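Local coordinates for protein putative phosphomannomutase (Thermus thermophilus, PDB 1TUO) that probably acts as a magnesium-dependent phosphosugar mutase of the phosphohexose mutase family, moving a phosphate group between two positions of a sugar phosphate, at residues Asn266-Leu271 with Ala292-Leu297; Thr273-Arg278 with Cys327-Glu332; Val288-Val293 with Gly331-Gly336; Gly378-Tyr383 with Glu444-Glu449. One frame throughout, in Å; residues are numbered along the deposited sequence.

Contact 1. Residues Asn266-Leu271 with Ala292-Leu297; sequences NPHQVL and AVTWLL
The ring of His268 and the backbone of Ala292-Thr294 make the tight, polar half of this contact. Thr294 N donates to His268 ND1 over 3.0 Å, coming in tilted 30° out of the imidazole plane. Next to ND1, the CE1 corner of the same ring brings its edge to Ala292 O at 3.3 Å, a buried carbonyl for which the model offers no hydrogen-bond donor. With CG set beside the backbone N (chi1 -54°), the ring extends past Thr294 rather than into it, and the two side chains slide by in opposite directions; Thr294 CG2 rests on His268 CB at 3.6 Å. One turn further along the helix the contact becomes purely apolar: the side chains of Leu271 and Val293 cross at about a right angle, with Leu271 CD2 3.6 Å from Val293 CG1, and Leu271 CD2 reaches Leu297 CD2 more loosely at 4.0 Å. The fold here is the alpha/beta/alpha domain III, where the start of helix 267-280 lies against the loop that carries the chain from strand 286-290 into helix 296-304. Both helices are capped by side chains. Thr294 OG1 accepts from Leu296 N at 2.9 Å and also bonds to Glu444 of the C-terminal domain. Away from the buried histidine, partly exposed Asn266 and Gln269 form a capping box: Asn266 OD1 takes Gln269 N at 2.9 Å, nearly in line with its C=O bond, and Gln269 OE1 takes Asn266 N in return. Neither side chain approaches 292-297; Asn266 ND2 bonds instead to His381 NE2.

Contact 2. Residues Thr273-Arg278 with Cys327-Glu332; sequences TLALYR and CFIGGE
This is helix-on-sheet packing inside domain III: Leu274, Ala275 and Arg278 of helix 267-280 lie against Phe328 and Ile329, where strand 327-331 turns a corner. The short axes of 273-278 and 329-331 run almost exactly antiparallel, at 177°, and approach to 9.6 Å. Ile329 supplies the apolar contact. Its CG1 points away from the backbone N (chi1 -163°) and the chain stays extended, which pushes CD1 out toward the helix, 3.9 Å from Ala275 N, 4.1 Å from Leu274 CB and 4.0 Å from Arg278 CD. Phe328 meets the helix with its ring edge, CE2 lying 3.6 Å from Ala275 O and the neighbouring CD2 close to Arg278 CB. One face of that ring is covered by CG2 of the next residue, Ile329, and Phe306 meets it edge-to-face. The polar part is a side-on grip by Arg278 on a single atom. NE at 2.9 Å and NH2 at 2.7 Å both donate to Phe328 O, which sits practically in the guanidinium plane. The bend at chi3 (71°) turns the edge of the guanidinium onto Phe328 O. These two in-plane donors hold the backbone at the very corner and set the guanidinium's orientation, and a salt bridge from NH2 to Glu341 probably helps keep it there. A helix running opposite to an inner strand of a mixed sheet, with 286-290 parallel on one flank and 337-339 antiparallel on the other, is the layering expected of the alpha/beta/alpha domains of phosphohexomutases.

Contact 3. Residues Val288-Val293 with Gly331-Gly336; sequences VKNFAV and GEESGG
The amide of Asn290 and the carboxylate of Glu333 lie nearly in one plane, 15° apart, although the two side chains cross at about a right angle. Asn290 ND2 donates to Glu333 OE1 over 2.9 Å, using the anti lone pair of the carboxylate and staying close to the amide plane. A chi1 of 76° puts the amide where its OD1 turns back to accept Ala292 N at 2.8 Å, an Asx turn. Glu332 comes across the same amide, its carboxylate turned 37° from it; water 1 links the two, 3.1 Å from Asn290 ND2 and 2.7 Å from Glu332 OE1, while OE2 of Glu332 is taken by Arg346. Ser334 OG gives its proton to Glu333 OE2. The backbones pair in parallel at Lys289 and Gly331: Gly331 N bonds to Val288 O at 2.8 Å, and the return bond from Asn290 N to Gly331 O is weak. Val293 CG2 packs on that same carbonyl. The sequence GEESGG resembles the sugar-binding loop of related phosphohexomutases, so the segment probably has that role here. With ND2 donating twice and OD1 held by its own turn, the amide has a fixed rotation, and it in turn probably positions the acidic loop.

Contact 4. Residues Gly378-Tyr383 with Glu444-Glu449; sequences GLTHAY and EAQSPE
Two strands pair antiparallel here, with Tyr383 and Glu444 a non-hydrogen-bonded pair at a CA-CA distance of 4.6 Å, and Ala445 N donating to Ala382 O at 3.2 Å. On the side of Tyr383 and Glu444, the carboxylate stands almost upright against the His381 ring, their planes 83° apart. His381 ND1 donates to Glu444 OE2 over 2.8 Å; the oxygen lies in the ring plane, and the ring nitrogen meets it on the anti side, somewhat out of the carboxylate plane. OE2 is shared with Thr294 and Trp295 N holds OE1, so the carboxylate is gripped from domain III as well. Farther out, the Gln446 side chain leads away at first but bends at chi2 (71°), bringing OE1 back to accept Thr380 N at 2.8 Å, with the donor well above the amide plane. Toward the other side, Ala382 CB fits closely over the start of helix 448-459, 3.3 Å from Ser447 C and 4.1 Å from Pro448 CD. The arrangement belongs to the antiparallel sheet of the TBP-like C-terminal domain, where 382-386 is the outer strand beside 440-445 and helix 448-459 packs against the sheet.

Overall arrangement
From the N terminus, contact 1 opens at the start of helix 267-280 and closes at 292-297, before contact 2, which starts on the same helix, has closed; the two therefore cross. Contact 3 opens on 288-293, overlapping the end of contact 1, and closes on 331-336, sharing Gly331 and Glu332 with contact 2. Together these three tie helix 267-280, strand 286-290, the start of helix 296-304, strand 327-331 and its following loop into domain III. Contact 4 comes afterwards in series, pairing the first and last strands of the C-terminal sheet. Contacts 1 and 4, with centres about 11 Å apart, touch across the domain boundary; contact 2 lies about 20 Å from contact 4, centre to centre, and does not touch it.

Contact 1. Residues Asn266-Leu271 with Ala292-Leu297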
loop_
_atom_site.group_PDB
_atom_site.type_symbol
_atom_site.label_atom_id
_atom_site.label_comp_id
_atom_site.label_asym_id
_atom_site.label_seq_id
_atom_site.Cartn_x
_atom_site.Cartn_y
_atom_site.Cartn_z
ATOM N N ASN A 266 -4.620 2.452 -13.402
ATOM C CA ASN A 266 -4.275 1.374 -12.475
ATOM C C ASN A 266 -2.860 1.314 -11.897
ATOM O O ASN A 266 -1.963 2.031 -12.332
ATOM C CB ASN A 266 -4.645 0.015 -13.099
ATOM C CG ASN A 266 -3.690 -0.416 -14.192
ATOM O OD1 ASN A 266 -2.487 -0.176 -14.111
ATOM N ND2 ASN A 266 -4.221 -1.085 -15.212
ATOM N N PRO A 267 -2.653 0.452 -10.884
ATOM C CA PRO A 267 -1.354 0.286 -10.226
ATOM C C PRO A 267 -0.167 0.014 -11.137
ATOM O O PRO A 267 0.943 0.459 -10.852
ATOM C CB PRO A 267 -1.610 -0.862 -9.261
ATOM C CG PRO A 267 -3.027 -0.597 -8.839
ATOM C CD PRO A 267 -3.695 -0.307 -10.163
ATOM N N HIS A 268 -0.397 -0.728 -12.215
ATOM C CA HIS A 268 0.665 -1.059 -13.162
ATOM C C HIS A 268 1.080 0.211 -13.887
ATOM O O HIS A 268 2.264 0.438 -14.143
ATOM C CB HIS A 268 0.158 -2.092 -14.169
ATOM C CG HIS A 268 -0.411 -3.321 -13.528
ATOM N ND1 HIS A 268 0.379 -4.318 -12.996
ATOM C CD2 HIS A 268 -1.693 -3.689 -13.293
ATOM C CE1 HIS A 268 -0.394 -5.248 -12.460
ATOM N NE2 HIS A 268 -1.654 -4.890 -12.625
ATOM N N GLN A 269 0.092 1.036 -14.214
ATOM C CA GLN A 269 0.355 2.292 -14.895
ATOM C C GLN A 269 1.065 3.241 -13.939
ATOM O O GLN A 269 2.024 3.910 -14.315
ATOM C CB GLN A 269 -0.952 2.903 -15.393
ATOM C CG GLN A 269 -1.596 2.087 -16.520
ATOM C CD GLN A 269 -2.974 2.594 -16.902
ATOM O OE1 GLN A 269 -3.942 2.396 -16.171
ATOM N NE2 GLN A 269 -3.069 3.255 -18.050
ATOM N N VAL A 270 0.610 3.289 -12.694
ATOM C CA VAL A 270 1.250 4.165 -11.721
ATOM C C VAL A 270 2.689 3.744 -11.476
ATOM O O VAL A 270 3.604 4.569 -11.515
ATOM C CB VAL A 270 0.509 4.151 -10.374
ATOM C CG1 VAL A 270 1.387 4.769 -9.277
ATOM C CG2 VAL A 270 -0.787 4.913 -10.502
ATOM N N LEU A 271 2.887 2.454 -11.222
ATOM C CA LEU A 271 4.222 1.943 -10.936
ATOM C C LEU A 271 5.215 2.179 -12.067
ATOM O O LEU A 271 6.323 2.665 -11.832
ATOM C CB LEU A 271 4.163 0.447 -10.617
ATOM C CG LEU A 271 5.509 -0.207 -10.310
ATOM C CD1 LEU A 271 6.156 0.439 -9.084
ATOM C CD2 LEU A 271 5.284 -1.700 -10.079
ATOM N N ALA A 292 2.633 -10.547 -9.680
ATOM C CA ALA A 292 1.451 -10.151 -10.443
ATOM C C ALA A 292 1.557 -8.780 -11.105
ATOM O O ALA A 292 0.594 -8.292 -11.704
ATOM C CB ALA A 292 0.215 -10.206 -9.545
ATOM N N VAL A 293 2.727 -8.160 -11.000
ATOM C CA VAL A 293 2.955 -6.854 -11.599
ATOM C C VAL A 293 3.238 -6.966 -13.099
ATOM O O VAL A 293 3.870 -7.916 -13.557
ATOM C CB VAL A 293 4.140 -6.131 -10.904
ATOM C CG1 VAL A 293 4.526 -4.881 -11.677
ATOM C CG2 VAL A 293 3.754 -5.768 -9.471
ATOM N N THR A 294 2.756 -5.978 -13.843
ATOM C CA THR A 294 2.909 -5.894 -15.294
ATOM C C THR A 294 4.318 -6.188 -15.784
ATOM O O THR A 294 5.296 -5.779 -15.156
ATOM C CB THR A 294 2.543 -4.486 -15.804
ATOM O OG1 THR A 294 2.812 -4.400 -17.209
ATOM C CG2 THR A 294 3.375 -3.425 -15.076
ATOM N N TRP A 295 4.426 -6.882 -16.914
ATOM C CA TRP A 295 5.743 -7.167 -17.458
ATOM C C TRP A 295 6.298 -5.952 -18.191
ATOM O O TRP A 295 7.391 -6.011 -18.752
ATOM C CB TRP A 295 5.719 -8.380 -18.394
ATOM C CG TRP A 295 4.646 -8.365 -19.428
ATOM C CD1 TRP A 295 3.916 -7.290 -19.855
ATOM C CD2 TRP A 295 4.193 -9.487 -20.189
ATOM N NE1 TRP A 295 3.031 -7.678 -20.838
ATOM C CE2 TRP A 295 3.183 -9.023 -21.062
ATOM C CE3 TRP A 295 4.544 -10.843 -20.219
ATOM C CZ2 TRP A 295 2.521 -9.867 -21.954
ATOM C CZ3 TRP A 295 3.887 -11.682 -21.107
ATOM C CH2 TRP A 295 2.887 -11.191 -21.961
ATOM N N LEU A 296 5.547 -4.853 -18.205
ATOM C CA LEU A 296 6.044 -3.650 -18.859
ATOM C C LEU A 296 7.205 -3.121 -18.022
ATOM O O LEU A 296 8.097 -2.455 -18.538
ATOM C CB LEU A 296 4.954 -2.576 -18.975
ATOM C CG LEU A 296 4.255 -2.437 -20.335
ATOM C CD1 LEU A 296 3.305 -3.611 -20.551
ATOM C CD2 LEU A 296 3.482 -1.122 -20.387
ATOM N N LEU A 297 7.200 -3.413 -16.724
ATOM C CA LEU A 297 8.295 -2.936 -15.882
ATOM C C LEU A 297 9.579 -3.660 -16.285
ATOM O O LEU A 297 10.640 -3.037 -16.419
ATOM C CB LEU A 297 8.002 -3.175 -14.397
ATOM C CG LEU A 297 9.066 -2.646 -13.428
ATOM C CD1 LEU A 297 9.296 -1.156 -13.667
ATOM C CD2 LEU A 297 8.612 -2.892 -12.000
#

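Contact 2. Residues Thr273-Arg278 with Cys327-Glu332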
loop_
_atom_site.group_PDB
_atom_site.type_symbol
_atom_site.label_atom_id
_atom_site.label_comp_id
_atom_site.label_asym_id
_atom_site.label_seq_id
_atom_site.Cartn_x
_atom_site.Cartn_y
_atom_site.Cartn_z
ATOM N N THR A 273 4.940 4.324 -14.609
ATOM C CA THR A 273 5.076 5.754 -14.876
ATOM C C THR A 273 6.066 6.354 -13.875
ATOM O O THR A 273 6.936 7.136 -14.249
ATOM C CB THR A 273 3.718 6.489 -14.749
ATOM O OG1 THR A 273 2.825 6.031 -15.778
ATOM C CG2 THR A 273 3.907 7.994 -14.894
ATOM N N LEU A 274 5.944 5.972 -12.606
ATOM C CA LEU A 274 6.848 6.491 -11.584
ATOM C C LEU A 274 8.241 5.884 -11.713
ATOM O O LEU A 274 9.239 6.531 -11.402
ATOM C CB LEU A 274 6.281 6.240 -10.177
ATOM C CG LEU A 274 5.080 7.122 -9.807
ATOM C CD1 LEU A 274 4.668 6.844 -8.362
ATOM C CD2 LEU A 274 5.434 8.605 -9.979
ATOM N N ALA A 275 8.325 4.642 -12.181
ATOM C CA ALA A 275 9.634 4.024 -12.349
ATOM C C ALA A 275 10.381 4.794 -13.434
ATOM O O ALA A 275 11.567 5.091 -13.296
ATOM C CB ALA A 275 9.498 2.556 -12.752
ATOM N N LEU A 276 9.673 5.130 -14.507
ATOM C CA LEU A 276 10.281 5.863 -15.614
ATOM C C LEU A 276 10.727 7.245 -15.163
ATOM O O LEU A 276 11.842 7.668 -15.447
ATOM C CB LEU A 276 9.290 6.012 -16.768
ATOM C CG LEU A 276 9.781 6.819 -17.976
ATOM C CD1 LEU A 276 11.001 6.142 -18.584
ATOM C CD2 LEU A 276 8.665 6.910 -19.009
ATOM N N TYR A 277 9.843 7.944 -14.465
ATOM C CA TYR A 277 10.144 9.282 -13.974
ATOM C C TYR A 277 11.363 9.292 -13.053
ATOM O O TYR A 277 12.274 10.104 -13.230
ATOM C CB TYR A 277 8.931 9.852 -13.234
ATOM C CG TYR A 277 9.185 11.218 -12.632
ATOM C CD1 TYR A 277 9.189 11.404 -11.250
ATOM C CD2 TYR A 277 9.449 12.316 -13.447
ATOM C CE1 TYR A 277 9.455 12.656 -10.696
ATOM C CE2 TYR A 277 9.717 13.571 -12.903
ATOM C CZ TYR A 277 9.720 13.733 -11.530
ATOM O OH TYR A 277 10.005 14.970 -10.990
ATOM N N ARG A 278 11.391 8.385 -12.082
ATOM C CA ARG A 278 12.509 8.332 -11.148
ATOM C C ARG A 278 13.805 7.943 -11.850
ATOM O O ARG A 278 14.872 8.473 -11.535
ATOM C CB ARG A 278 12.199 7.358 -10.001
ATOM C CG ARG A 278 11.195 7.919 -8.999
ATOM C CD ARG A 278 10.628 6.840 -8.070
ATOM N NE ARG A 278 11.581 6.321 -7.086
ATOM C CZ ARG A 278 12.014 6.987 -6.015
ATOM N NH1 ARG A 278 11.592 8.220 -5.772
ATOM N NH2 ARG A 278 12.852 6.405 -5.162
ATOM N N CYS A 327 18.136 -0.538 -4.473
ATOM C CA CYS A 327 16.861 -0.408 -5.185
ATOM C C CYS A 327 16.429 1.059 -5.285
ATOM O O CYS A 327 16.887 1.895 -4.501
ATOM C CB CYS A 327 15.761 -1.182 -4.447
ATOM S SG CYS A 327 16.102 -2.917 -4.075
ATOM N N PHE A 328 15.558 1.380 -6.243
ATOM C CA PHE A 328 15.067 2.755 -6.354
ATOM C C PHE A 328 13.541 2.827 -6.336
ATOM O O PHE A 328 12.961 3.906 -6.279
ATOM C CB PHE A 328 15.639 3.481 -7.590
ATOM C CG PHE A 328 15.065 3.035 -8.909
ATOM C CD1 PHE A 328 15.551 1.903 -9.554
ATOM C CD2 PHE A 328 14.061 3.777 -9.528
ATOM C CE1 PHE A 328 15.047 1.515 -10.803
ATOM C CE2 PHE A 328 13.552 3.403 -10.767
ATOM C CZ PHE A 328 14.044 2.273 -11.408
ATOM N N ILE A 329 12.894 1.668 -6.366
ATOM C CA ILE A 329 11.435 1.624 -6.309
ATOM C C ILE A 329 10.976 0.183 -6.123
ATOM O O ILE A 329 11.658 -0.750 -6.540
ATOM C CB ILE A 329 10.801 2.218 -7.595
ATOM C CG1 ILE A 329 9.326 2.550 -7.344
ATOM C CG2 ILE A 329 10.932 1.235 -8.751
ATOM C CD1 ILE A 329 8.676 3.333 -8.487
ATOM N N GLY A 330 9.832 0.001 -5.472
ATOM C CA GLY A 330 9.307 -1.341 -5.261
ATOM C C GLY A 330 7.796 -1.274 -5.333
ATOM O O GLY A 330 7.192 -0.382 -4.747
ATOM N N GLY A 331 7.165 -2.204 -6.036
ATOM C CA GLY A 331 5.720 -2.109 -6.119
ATOM C C GLY A 331 4.953 -3.402 -6.242
ATOM O O GLY A 331 5.499 -4.454 -6.584
ATOM N N GLU A 332 3.662 -3.300 -5.950
ATOM C CA GLU A 332 2.752 -4.429 -6.025
ATOM C C GLU A 332 1.629 -4.107 -7.005
ATOM O O GLU A 332 1.426 -2.953 -7.378
ATOM C CB GLU A 332 2.161 -4.709 -4.650
ATOM C CG GLU A 332 3.179 -5.096 -3.605
ATOM C CD GLU A 332 2.543 -5.290 -2.252
ATOM O OE1 GLU A 332 3.056 -6.106 -1.463
ATOM O OE2 GLU A 332 1.529 -4.614 -1.981
#

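Contact 3. Residues Val288-Val293 with Gly331-Gly336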
loop_
_atom_site.group_PDB
_atom_site.type_symbol
_atom_site.label_atom_id
_atom_site.label_comp_id
_atom_site.label_asym_id
_atom_site.label_seq_id
_atom_site.Cartn_x
_atom_site.Cartn_y
_atom_site.Cartn_z
ATOM N N VAL A 288 11.886 -3.405 -7.839
ATOM C CA VAL A 288 11.416 -4.670 -7.290
ATOM C C VAL A 288 9.903 -4.737 -7.478
ATOM O O VAL A 288 9.204 -3.762 -7.227
ATOM C CB VAL A 288 11.758 -4.786 -5.787
ATOM C CG1 VAL A 288 11.459 -6.199 -5.290
ATOM C CG2 VAL A 288 13.223 -4.420 -5.561
ATOM N N LYS A 289 9.409 -5.882 -7.939
ATOM C CA LYS A 289 7.974 -6.054 -8.179
ATOM C C LYS A 289 7.519 -7.451 -7.798
ATOM O O LYS A 289 8.289 -8.405 -7.901
ATOM C CB LYS A 289 7.658 -5.824 -9.665
ATOM C CG LYS A 289 8.474 -6.715 -10.609
ATOM C CD LYS A 289 7.915 -6.752 -12.038
ATOM C CE LYS A 289 7.096 -8.021 -12.280
ATOM N NZ LYS A 289 6.709 -8.220 -13.715
ATOM N N ASN A 290 6.275 -7.591 -7.347
ATOM C CA ASN A 290 5.818 -8.934 -7.029
ATOM C C ASN A 290 5.387 -9.623 -8.324
ATOM O O ASN A 290 5.325 -9.000 -9.389
ATOM C CB ASN A 290 4.698 -8.941 -5.965
ATOM C CG ASN A 290 3.335 -8.513 -6.498
ATOM O OD1 ASN A 290 3.028 -8.644 -7.685
ATOM N ND2 ASN A 290 2.489 -8.032 -5.589
ATOM N N PHE A 291 5.101 -10.914 -8.217
ATOM C CA PHE A 291 4.734 -11.769 -9.342
ATOM C C PHE A 291 3.539 -11.360 -10.211
ATOM O O PHE A 291 3.445 -11.784 -11.361
ATOM C CB PHE A 291 4.525 -13.189 -8.801
ATOM C CG PHE A 291 4.688 -14.277 -9.825
ATOM C CD1 PHE A 291 5.755 -14.262 -10.718
ATOM C CD2 PHE A 291 3.810 -15.361 -9.844
ATOM C CE1 PHE A 291 5.952 -15.312 -11.617
ATOM C CE2 PHE A 291 3.998 -16.414 -10.735
ATOM C CZ PHE A 291 5.071 -16.391 -11.623
ATOM N N ALA A 292 2.633 -10.547 -9.680
ATOM C CA ALA A 292 1.451 -10.151 -10.443
ATOM C C ALA A 292 1.557 -8.780 -11.105
ATOM O O ALA A 292 0.594 -8.292 -11.704
ATOM C CB ALA A 292 0.215 -10.206 -9.545
ATOM N N VAL A 293 2.727 -8.160 -11.000
ATOM C CA VAL A 293 2.955 -6.854 -11.599
ATOM C C VAL A 293 3.238 -6.966 -13.099
ATOM O O VAL A 293 3.870 -7.916 -13.557
ATOM C CB VAL A 293 4.140 -6.131 -10.904
ATOM C CG1 VAL A 293 4.526 -4.881 -11.677
ATOM C CG2 VAL A 293 3.754 -5.768 -9.471
ATOM N N GLY A 331 7.165 -2.204 -6.036
ATOM C CA GLY A 331 5.720 -2.109 -6.119
ATOM C C GLY A 331 4.953 -3.402 -6.242
ATOM O O GLY A 331 5.499 -4.454 -6.584
ATOM N N GLU A 332 3.662 -3.300 -5.950
ATOM C CA GLU A 332 2.752 -4.429 -6.025
ATOM C C GLU A 332 1.629 -4.107 -7.005
ATOM O O GLU A 332 1.426 -2.953 -7.378
ATOM C CB GLU A 332 2.161 -4.709 -4.650
ATOM C CG GLU A 332 3.179 -5.096 -3.605
ATOM C CD GLU A 332 2.543 -5.290 -2.252
ATOM O OE1 GLU A 332 3.056 -6.106 -1.463
ATOM O OE2 GLU A 332 1.529 -4.614 -1.981
ATOM N N GLU A 333 0.897 -5.134 -7.411
ATOM C CA GLU A 333 -0.202 -4.963 -8.349
ATOM C C GLU A 333 -1.434 -4.356 -7.679
ATOM O O GLU A 333 -2.433 -4.079 -8.342
ATOM C CB GLU A 333 -0.556 -6.316 -8.967
ATOM C CG GLU A 333 -0.266 -7.486 -8.050
ATOM C CD GLU A 333 -0.980 -7.378 -6.718
ATOM O OE1 GLU A 333 -0.336 -7.623 -5.675
ATOM O OE2 GLU A 333 -2.187 -7.054 -6.719
ATOM N N SER A 334 -1.345 -4.135 -6.370
ATOM C CA SER A 334 -2.460 -3.584 -5.599
ATOM C C SER A 334 -2.424 -2.088 -5.311
ATOM O O SER A 334 -3.293 -1.572 -4.604
ATOM C CB SER A 334 -2.592 -4.338 -4.277
ATOM O OG SER A 334 -3.000 -5.672 -4.507
ATOM N N GLY A 335 -1.425 -1.390 -5.842
ATOM C CA GLY A 335 -1.348 0.042 -5.624
ATOM C C GLY A 335 -0.343 0.462 -4.570
ATOM O O GLY A 335 -0.122 1.656 -4.358
ATOM N N GLY A 336 0.254 -0.513 -3.896
ATOM C CA GLY A 336 1.241 -0.194 -2.879
ATOM C C GLY A 336 2.586 0.021 -3.546
ATOM O O GLY A 336 3.032 -0.811 -4.333
HETATM O O HOH W 1 4.031 -8.194 -2.920
#

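Contact 4. Residues Gly378-Tyr383 with Glu444-Glu449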
loop_
_atom_site.group_PDB
_atom_site.type_symbol
_atom_site.label_atom_id
_atom_site.label_comp_id
_atom_site.label_asym_id
_atom_site.label_seq_id
_atom_site.Cartn_x
_atom_site.Cartn_y
_atom_site.Cartn_z
ATOM N N GLY A 378 7.431 -0.554 -26.144
ATOM C CA GLY A 378 6.947 -1.154 -27.374
ATOM C C GLY A 378 5.782 -2.085 -27.098
ATOM O O GLY A 378 5.429 -2.923 -27.926
ATOM N N LEU A 379 5.182 -1.935 -25.921
ATOM C CA LEU A 379 4.062 -2.779 -25.518
ATOM C C LEU A 379 2.833 -1.968 -25.130
ATOM O O LEU A 379 2.947 -0.824 -24.685
ATOM C CB LEU A 379 4.469 -3.640 -24.320
ATOM C CG LEU A 379 5.658 -4.590 -24.487
ATOM C CD1 LEU A 379 6.026 -5.182 -23.132
ATOM C CD2 LEU A 379 5.302 -5.688 -25.483
ATOM N N THR A 380 1.659 -2.568 -25.308
ATOM C CA THR A 380 0.400 -1.938 -24.933
ATOM C C THR A 380 -0.058 -2.691 -23.685
ATOM O O THR A 380 0.199 -3.887 -23.553
ATOM C CB THR A 380 -0.664 -2.074 -26.045
ATOM O OG1 THR A 380 -0.233 -1.348 -27.206
ATOM C CG2 THR A 380 -1.999 -1.523 -25.573
ATOM N N HIS A 381 -0.737 -1.997 -22.779
ATOM C CA HIS A 381 -1.176 -2.594 -21.526
ATOM C C HIS A 381 -2.675 -2.600 -21.274
ATOM O O HIS A 381 -3.360 -1.604 -21.492
ATOM C CB HIS A 381 -0.495 -1.872 -20.355
ATOM C CG HIS A 381 -1.059 -2.225 -19.013
ATOM N ND1 HIS A 381 -0.661 -3.339 -18.305
ATOM C CD2 HIS A 381 -2.009 -1.621 -18.259
ATOM C CE1 HIS A 381 -1.340 -3.406 -17.174
ATOM N NE2 HIS A 381 -2.166 -2.375 -17.122
ATOM N N ALA A 382 -3.162 -3.737 -20.787
ATOM C CA ALA A 382 -4.564 -3.919 -20.422
ATOM C C ALA A 382 -4.525 -4.936 -19.288
ATOM O O ALA A 382 -3.715 -5.862 -19.310
ATOM C CB ALA A 382 -5.374 -4.454 -21.606
ATOM N N TYR A 383 -5.389 -4.775 -18.296
ATOM C CA TYR A 383 -5.361 -5.692 -17.173
ATOM C C TYR A 383 -6.668 -5.804 -16.402
ATOM O O TYR A 383 -7.481 -4.877 -16.386
ATOM C CB TYR A 383 -4.227 -5.259 -16.228
ATOM C CG TYR A 383 -4.186 -5.978 -14.902
ATOM C CD1 TYR A 383 -5.018 -5.588 -13.853
ATOM C CD2 TYR A 383 -3.331 -7.058 -14.699
ATOM C CE1 TYR A 383 -5.003 -6.254 -12.638
ATOM C CE2 TYR A 383 -3.308 -7.737 -13.480
ATOM C CZ TYR A 383 -4.150 -7.326 -12.458
ATOM O OH TYR A 383 -4.156 -7.989 -11.255
ATOM N N GLU A 444 -2.998 -10.057 -17.949
ATOM C CA GLU A 444 -2.449 -8.903 -18.634
ATOM C C GLU A 444 -2.356 -9.286 -20.104
ATOM O O GLU A 444 -1.887 -10.377 -20.447
ATOM C CB GLU A 444 -1.052 -8.531 -18.126
ATOM C CG GLU A 444 -0.444 -7.410 -18.960
ATOM C CD GLU A 444 0.810 -6.817 -18.360
ATOM O OE1 GLU A 444 1.647 -7.589 -17.845
ATOM O OE2 GLU A 444 0.960 -5.577 -18.424
ATOM N N ALA A 445 -2.821 -8.392 -20.972
ATOM C CA ALA A 445 -2.781 -8.621 -22.410
ATOM C C ALA A 445 -2.706 -7.276 -23.126
ATOM O O ALA A 445 -2.751 -6.224 -22.487
ATOM C CB ALA A 445 -4.018 -9.402 -22.857
ATOM N N GLN A 446 -2.608 -7.317 -24.450
ATOM C CA GLN A 446 -2.491 -6.105 -25.251
ATOM C C GLN A 446 -3.744 -5.235 -25.332
ATOM O O GLN A 446 -3.647 -4.033 -25.572
ATOM C CB GLN A 446 -2.034 -6.463 -26.665
ATOM C CG GLN A 446 -1.053 -5.469 -27.273
ATOM C CD GLN A 446 0.326 -5.524 -26.624
ATOM O OE1 GLN A 446 1.233 -4.777 -27.000
ATOM N NE2 GLN A 446 0.490 -6.413 -25.648
ATOM N N SER A 447 -4.917 -5.827 -25.128
ATOM C CA SER A 447 -6.161 -5.063 -25.200
ATOM C C SER A 447 -7.144 -5.511 -24.131
ATOM O O SER A 447 -7.032 -6.619 -23.603
ATOM C CB SER A 447 -6.811 -5.251 -26.570
ATOM O OG SER A 447 -7.235 -6.595 -26.730
ATOM N N PRO A 448 -8.124 -4.655 -23.794
ATOM C CA PRO A 448 -9.100 -5.038 -22.773
ATOM C C PRO A 448 -9.962 -6.186 -23.297
ATOM O O PRO A 448 -10.457 -6.998 -22.524
ATOM C CB PRO A 448 -9.924 -3.765 -22.573
ATOM C CG PRO A 448 -8.998 -2.665 -23.015
ATOM C CD PRO A 448 -8.329 -3.258 -24.220
ATOM N N GLU A 449 -10.144 -6.239 -24.615
ATOM C CA GLU A 449 -10.955 -7.291 -25.215
ATOM C C GLU A 449 -10.296 -8.647 -25.066
ATOM O O GLU A 449 -10.969 -9.637 -24.770
ATOM C CB GLU A 449 -11.223 -7.007 -26.699
ATOM C CG GLU A 449 -12.185 -5.850 -26.914
ATOM C CD GLU A 449 -11.607 -4.526 -26.465
ATOM O OE1 GLU A 449 -12.371 -3.699 -25.927
ATOM O OE2 GLU A 449 -10.388 -4.313 -26.657
#